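Local atomic coordinates of putative acyl-CoA N-acyltransferase (Klebsiella pneumoniae subsp. pneumoniae, PDB entry 3LOD), a protein that probably transfers an acyl group, other than an aminoacyl group, from an acyl-CoA donor to an acceptor not yet identified. Residues Glu72-Met77 with Cys108-Leu113; Asn129-Arg134 with Met149-Phe154. One frame throughout, in Å; residues are numbered along the deposited sequence.

Interaction 1 of 2, residues Glu72-Met77 with Cys108-Leu113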
loop_
_atom_site.group_PDB
_atom_site.type_symbol
_atom_site.label_atom_id
_atom_site.label_comp_id
_atom_site.label_asym_id
_atom_site.label_seq_id
_atom_site.Cartn_x
_atom_site.Cartn_y
_atom_site.Cartn_z
ATOM N N GLU A 72 -16.505 -1.155 9.475
ATOM C CA GLU A 72 -16.890 -2.572 9.503
ATOM C C GLU A 72 -15.716 -3.574 9.432
ATOM O O GLU A 72 -15.931 -4.762 9.138
ATOM C CB GLU A 72 -17.947 -2.886 8.443
ATOM C CG GLU A 72 -19.246 -2.153 8.651
ATOM C CD GLU A 72 -19.859 -2.360 10.052
ATOM O OE1 GLU A 72 -19.791 -3.502 10.612
ATOM O OE2 GLU A 72 -20.408 -1.360 10.597
ATOM N N GLY A 73 -14.490 -3.105 9.705
ATOM C CA GLY A 73 -13.342 -4.000 9.728
ATOM C C GLY A 73 -12.685 -4.324 8.385
ATOM O O GLY A 73 -11.740 -5.142 8.343
ATOM N N PHE A 74 -13.159 -3.720 7.288
ATOM C CA PHE A 74 -12.396 -3.706 6.038
ATOM C C PHE A 74 -11.325 -2.617 6.090
ATOM O O PHE A 74 -11.430 -1.663 6.856
ATOM C CB PHE A 74 -13.317 -3.486 4.836
ATOM C CG PHE A 74 -14.283 -4.607 4.645
ATOM C CD1 PHE A 74 -15.487 -4.635 5.345
ATOM C CD2 PHE A 74 -13.952 -5.697 3.873
ATOM C CE1 PHE A 74 -16.375 -5.690 5.224
ATOM C CE2 PHE A 74 -14.865 -6.761 3.742
ATOM C CZ PHE A 74 -16.050 -6.748 4.428
ATOM N N GLY A 75 -10.278 -2.810 5.309
ATOM C CA GLY A 75 -9.169 -1.888 5.200
ATOM C C GLY A 75 -8.920 -1.794 3.701
ATOM O O GLY A 75 -9.011 -2.810 2.968
ATOM N N GLU A 76 -8.657 -0.590 3.209
ATOM C CA GLU A 76 -8.253 -0.515 1.838
ATOM C C GLU A 76 -6.764 -0.161 1.785
ATOM O O GLU A 76 -6.347 0.854 2.384
ATOM C CB GLU A 76 -9.087 0.483 1.091
ATOM C CG GLU A 76 -8.558 0.635 -0.279
ATOM C CD GLU A 76 -9.277 1.656 -1.105
ATOM O OE1 GLU A 76 -10.377 2.162 -0.698
ATOM O OE2 GLU A 76 -8.758 1.912 -2.193
ATOM N N MET A 77 -5.993 -0.979 1.072
ATOM C CA MET A 77 -4.535 -0.764 0.807
ATOM C C MET A 77 -4.302 0.089 -0.443
ATOM O O MET A 77 -4.833 -0.178 -1.551
ATOM C CB MET A 77 -3.776 -2.077 0.632
ATOM C CG MET A 77 -2.289 -1.841 0.686
ATOM S SD MET A 77 -1.266 -3.297 1.010
ATOM C CE MET A 77 -1.827 -3.712 2.578
ATOM N N CYS A 108 -8.691 -5.363 11.836
ATOM C CA CYS A 108 -9.108 -5.361 10.470
ATOM C C CYS A 108 -9.136 -6.831 10.048
ATOM O O CYS A 108 -8.186 -7.569 10.311
ATOM C CB CYS A 108 -8.107 -4.580 9.629
ATOM S SG CYS A 108 -8.445 -4.766 7.822
ATOM N N HIS A 109 -10.193 -7.256 9.361
ATOM C CA HIS A 109 -10.294 -8.638 9.004
ATOM C C HIS A 109 -10.096 -8.967 7.509
ATOM O O HIS A 109 -9.855 -10.133 7.140
ATOM C CB HIS A 109 -11.650 -9.121 9.491
ATOM C CG HIS A 109 -12.809 -8.342 8.936
ATOM N ND1 HIS A 109 -13.193 -8.404 7.608
ATOM C CD2 HIS A 109 -13.700 -7.521 9.537
ATOM C CE1 HIS A 109 -14.268 -7.653 7.423
ATOM N NE2 HIS A 109 -14.587 -7.100 8.577
ATOM N N THR A 110 -10.228 -7.971 6.645
ATOM C CA THR A 110 -10.095 -8.199 5.200
ATOM C C THR A 110 -9.433 -6.959 4.644
ATOM O O THR A 110 -9.846 -5.815 4.978
ATOM C CB THR A 110 -11.447 -8.324 4.557
ATOM O OG1 THR A 110 -12.149 -9.431 5.145
ATOM C CG2 THR A 110 -11.325 -8.596 3.120
ATOM N N LEU A 111 -8.383 -7.172 3.839
ATOM C CA LEU A 111 -7.763 -6.083 3.105
ATOM C C LEU A 111 -8.132 -6.154 1.686
ATOM O O LEU A 111 -7.993 -7.205 1.115
ATOM C CB LEU A 111 -6.265 -6.213 3.138
ATOM C CG LEU A 111 -5.639 -5.357 4.184
ATOM C CD1 LEU A 111 -4.179 -5.369 3.850
ATOM C CD2 LEU A 111 -6.259 -3.932 4.128
ATOM N N ARG A 112 -8.535 -5.039 1.096
ATOM C CA ARG A 112 -8.792 -5.005 -0.330
ATOM C C ARG A 112 -7.969 -3.945 -0.985
ATOM O O ARG A 112 -7.568 -2.998 -0.311
ATOM C CB ARG A 112 -10.223 -4.595 -0.570
ATOM C CG ARG A 112 -11.133 -5.314 0.264
ATOM C CD ARG A 112 -12.188 -4.380 0.718
ATOM N NE ARG A 112 -13.411 -5.115 0.590
ATOM C CZ ARG A 112 -14.596 -4.565 0.736
ATOM N NH1 ARG A 112 -14.664 -3.267 1.069
ATOM N NH2 ARG A 112 -15.685 -5.332 0.604
ATOM N N LEU A 113 -7.782 -4.044 -2.311
ATOM C CA LEU A 113 -7.089 -2.978 -3.010
ATOM C C LEU A 113 -7.595 -2.882 -4.427
ATOM O O LEU A 113 -8.084 -3.875 -4.982
ATOM C CB LEU A 113 -5.539 -3.208 -2.988
ATOM C CG LEU A 113 -5.166 -4.526 -3.657
ATOM C CD1 LEU A 113 -4.974 -4.316 -5.160
ATOM C CD2 LEU A 113 -3.976 -5.226 -3.054
#
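Gly-73 O is approached by three groups of Cys-108 and His-109, just ahead of the neighbouring strand. His-109 N donates a hydrogen bond to it at 2.8 Å, the CA of Cys-108 adds a CA-H...O contact, and the imidazole of His-109 lies with one face over the oxygen. The ring is folded back there because CG sits between the backbone N and the carbonyl carbon (chi1 57°). Both of its nitrogens are then engaged: NE2 donates to a lone pair of Glu-72 O at 2.8 Å, while ND1 is hydrogen-bonded to Thr-110 OG1 at 2.9 Å. Rotation of the imidazole is thereby fixed, and CE1 is directed at Phe-74, 3.6 Å from CZ. The pair is T-shaped, the edge of His-109 meeting one face of Phe-74 with the planes at 75°. On the opposite face of the phenyl ring lies the guanidinium of Arg-112, stacked with its centre 4.0 Å from the ring centre and tilted by 29°. Thr-110 CB packs against the same ring.

Beyond this cluster the strands 74-82 and 110-116 run parallel, as the two strands of a beta-alpha-beta crossover through helix 91-104. Thr-110 O accepts from Gly-75 N, Arg-112 N reaches Gly-75 O at 2.9 Å, and Met-77 N takes Arg-112 O. Met-77 and Leu-111 lie on the face of the sheet away from Phe-74 and Arg-112, and Met-77 packs on Leu-96 and Leu-99 of that helix. In GNAT proteins this strand pair separates farther along to admit acyl-CoA; here its beginning is still bonded together. The cation stacked on Phe-74 has Glu-150 as a weak, long-range ion partner, so its charge is probably stabilised by both the ring electrons and the carboxylate.

Interaction 2 of 2, residues Asn129-Arg134 with Met149-Phe154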
loop_
_atom_site.group_PDB
_atom_site.type_symbol
_atom_site.label_atom_id
_atom_site.label_comp_id
_atom_site.label_asym_id
_atom_site.label_seq_id
_atom_site.Cartn_x
_atom_site.Cartn_y
_atom_site.Cartn_z
ATOM N N ASN A 129 1.284 -13.242 -2.427
ATOM C CA ASN A 129 0.970 -13.214 -0.985
ATOM C C ASN A 129 -0.512 -13.312 -0.620
ATOM O O ASN A 129 -0.975 -12.737 0.371
ATOM C CB ASN A 129 1.670 -12.051 -0.284
ATOM C CG ASN A 129 3.173 -12.056 -0.526
ATOM O OD1 ASN A 129 3.682 -11.314 -1.376
ATOM N ND2 ASN A 129 3.888 -12.917 0.187
ATOM N N GLY A 130 -1.251 -14.046 -1.428
ATOM C CA GLY A 130 -2.563 -14.475 -1.029
ATOM C C GLY A 130 -3.691 -13.565 -1.379
ATOM O O GLY A 130 -4.807 -13.861 -1.015
ATOM N N TYR A 131 -3.427 -12.459 -2.063
ATOM C CA TYR A 131 -4.530 -11.626 -2.548
ATOM C C TYR A 131 -5.151 -12.300 -3.742
ATOM O O TYR A 131 -4.439 -12.929 -4.494
ATOM C CB TYR A 131 -4.055 -10.220 -2.926
ATOM C CG TYR A 131 -3.706 -9.449 -1.708
ATOM C CD1 TYR A 131 -4.596 -8.518 -1.154
ATOM C CD2 TYR A 131 -2.505 -9.684 -1.052
ATOM C CE1 TYR A 131 -4.273 -7.799 0.061
ATOM C CE2 TYR A 131 -2.174 -8.987 0.135
ATOM C CZ TYR A 131 -3.069 -8.061 0.679
ATOM O OH TYR A 131 -2.699 -7.436 1.843
ATOM N N GLN A 132 -6.463 -12.173 -3.915
ATOM C CA GLN A 132 -7.146 -12.800 -5.034
ATOM C C GLN A 132 -8.016 -11.803 -5.753
ATOM O O GLN A 132 -8.586 -10.921 -5.122
ATOM C CB GLN A 132 -8.039 -13.918 -4.542
ATOM C CG GLN A 132 -7.434 -14.827 -3.492
ATOM C CD GLN A 132 -7.811 -16.251 -3.736
ATOM O OE1 GLN A 132 -8.473 -16.859 -2.918
ATOM N NE2 GLN A 132 -7.426 -16.786 -4.893
ATOM N N THR A 133 -8.143 -11.936 -7.069
ATOM C CA THR A 133 -8.944 -10.965 -7.804
ATOM C C THR A 133 -10.404 -11.020 -7.322
ATOM O O THR A 133 -10.891 -12.059 -6.818
ATOM C CB THR A 133 -8.871 -11.183 -9.340
ATOM O OG1 THR A 133 -9.015 -12.573 -9.608
ATOM C CG2 THR A 133 -7.540 -10.762 -9.911
ATOM N N ARG A 134 -11.105 -9.899 -7.443
ATOM C CA ARG A 134 -12.510 -9.855 -7.067
ATOM C C ARG A 134 -13.153 -8.704 -7.851
ATOM O O ARG A 134 -12.481 -8.025 -8.625
ATOM C CB ARG A 134 -12.640 -9.640 -5.565
ATOM C CG ARG A 134 -12.550 -8.203 -5.223
ATOM C CD ARG A 134 -12.481 -7.967 -3.782
ATOM N NE ARG A 134 -13.794 -8.263 -3.247
ATOM C CZ ARG A 134 -14.841 -7.439 -3.302
ATOM N NH1 ARG A 134 -15.989 -7.825 -2.799
ATOM N NH2 ARG A 134 -14.735 -6.231 -3.861
ATOM N N MET A 149 -8.519 -6.647 -5.665
ATOM C CA MET A 149 -7.987 -7.842 -4.995
ATOM C C MET A 149 -8.291 -7.806 -3.506
ATOM O O MET A 149 -8.461 -6.746 -2.919
ATOM C CB MET A 149 -6.453 -8.001 -5.262
ATOM C CG MET A 149 -5.978 -7.732 -6.727
ATOM S SD MET A 149 -4.229 -8.235 -7.096
ATOM C CE MET A 149 -4.542 -10.006 -6.877
ATOM N N GLU A 150 -8.406 -8.956 -2.858
ATOM C CA GLU A 150 -8.487 -8.925 -1.421
ATOM C C GLU A 150 -7.924 -10.166 -0.811
ATOM O O GLU A 150 -7.616 -11.102 -1.504
ATOM C CB GLU A 150 -9.907 -8.665 -0.921
ATOM C CG GLU A 150 -10.948 -9.793 -1.197
ATOM C CD GLU A 150 -12.247 -9.656 -0.357
ATOM O OE1 GLU A 150 -12.760 -10.709 0.120
ATOM O OE2 GLU A 150 -12.735 -8.499 -0.170
ATOM N N LYS A 151 -7.807 -10.139 0.504
ATOM C CA LYS A 151 -7.147 -11.156 1.268
ATOM C C LYS A 151 -7.753 -11.151 2.691
ATOM O O LYS A 151 -7.840 -10.093 3.314
ATOM C CB LYS A 151 -5.684 -10.778 1.373
ATOM C CG LYS A 151 -4.884 -11.793 2.117
ATOM C CD LYS A 151 -3.506 -11.287 2.389
ATOM C CE LYS A 151 -2.760 -12.354 3.110
ATOM N NZ LYS A 151 -1.330 -12.045 3.121
ATOM N N PRO A 152 -8.170 -12.331 3.205
ATOM C CA PRO A 152 -8.618 -12.388 4.610
ATOM C C PRO A 152 -7.426 -12.370 5.523
ATOM O O PRO A 152 -6.446 -13.051 5.281
ATOM C CB PRO A 152 -9.363 -13.722 4.700
ATOM C CG PRO A 152 -8.893 -14.541 3.606
ATOM C CD PRO A 152 -8.331 -13.637 2.524
ATOM N N LEU A 153 -7.479 -11.571 6.565
ATOM C CA LEU A 153 -6.287 -11.415 7.383
ATOM C C LEU A 153 -6.258 -12.337 8.573
ATOM O O LEU A 153 -5.189 -12.861 8.927
ATOM C CB LEU A 153 -6.167 -9.988 7.890
ATOM C CG LEU A 153 -5.923 -8.837 6.919
ATOM C CD1 LEU A 153 -5.506 -7.681 7.776
ATOM C CD2 LEU A 153 -4.843 -9.137 5.911
ATOM N N PHE A 154 -7.432 -12.542 9.174
ATOM C CA PHE A 154 -7.572 -12.940 10.620
ATOM C C PHE A 154 -7.468 -11.663 11.577
ATOM O O PHE A 154 -7.001 -11.675 12.743
ATOM C CB PHE A 154 -6.660 -14.160 10.991
ATOM C CG PHE A 154 -6.638 -15.279 9.922
ATOM C CD1 PHE A 154 -7.838 -15.818 9.401
ATOM C CD2 PHE A 154 -5.423 -15.787 9.449
ATOM C CE1 PHE A 154 -7.834 -16.827 8.430
ATOM C CE2 PHE A 154 -5.406 -16.817 8.464
ATOM C CZ PHE A 154 -6.618 -17.333 7.962
#
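Lys-151 crosses one face of the Tyr-131 ring in the beta hairpin formed by strands 132-134 and 146-152. Its CB makes a CH-pi contact 3.6 Å from the ring centroid, and CD passes 3.5 Å from CE2. With CG anti to the backbone N (chi1 -178°) and every later torsion also extended, the chain spans the ring and brings NZ to Asn-129 O, a hydrogen bond of 2.9 Å. That carbonyl lies just past helix 120-128, which ends in a Schellman motif with Gly-130 as its C-prime residue, so the ammonium group would probably interact favourably with the helix terminus. NZ also forms a salt bridge with Glu-100, whose carboxylate accepts a hydrogen bond from Tyr-131 OH as well.

Met-149, two residues before Lys-151 on the same strand, packs on Tyr-131 as well: its CE lies 4.0 Å from Tyr-131 CB, and beyond this contact the buried side chain meets Tyr-126 and Thr-127 of helix 120-128. Between Lys-151 and Met-149 along the strand, the backbones of Glu-150 and Gln-132 form an antiparallel hydrogen-bonded pair, with Gln-132 N to Glu-150 O at 2.9 Å and Glu-150 N to Gln-132 O at 3.0 Å. On the far side of this pair from Lys-151, Arg-134 NE comes within 3.3 Å of Glu-150 OE2, a salt bridge of charge alone, since OE2 is displaced from the flat of the guanidinium and is not met by any of its N-H bonds.

The centres of interactions 1 and 2 are about 10 Å apart, and both segments of the first precede those of the second along the chain. They belong to one mixed sheet, in which strand 110-116 lies between 74-82, its parallel neighbour, and 146-152, its antiparallel one; 132-134 forms the sheet's edge within this chain. The contacts touch directly, with probable hydrogen bonds from Leu-153 N to His-109 O and from Leu-113 N to Met-149 O. The closing hairpin is thus joined to strand 110-116 and, through it, to the N-terminal arm that ends in 74-82; in GNAT proteins acyl-CoA enters where these two strands part.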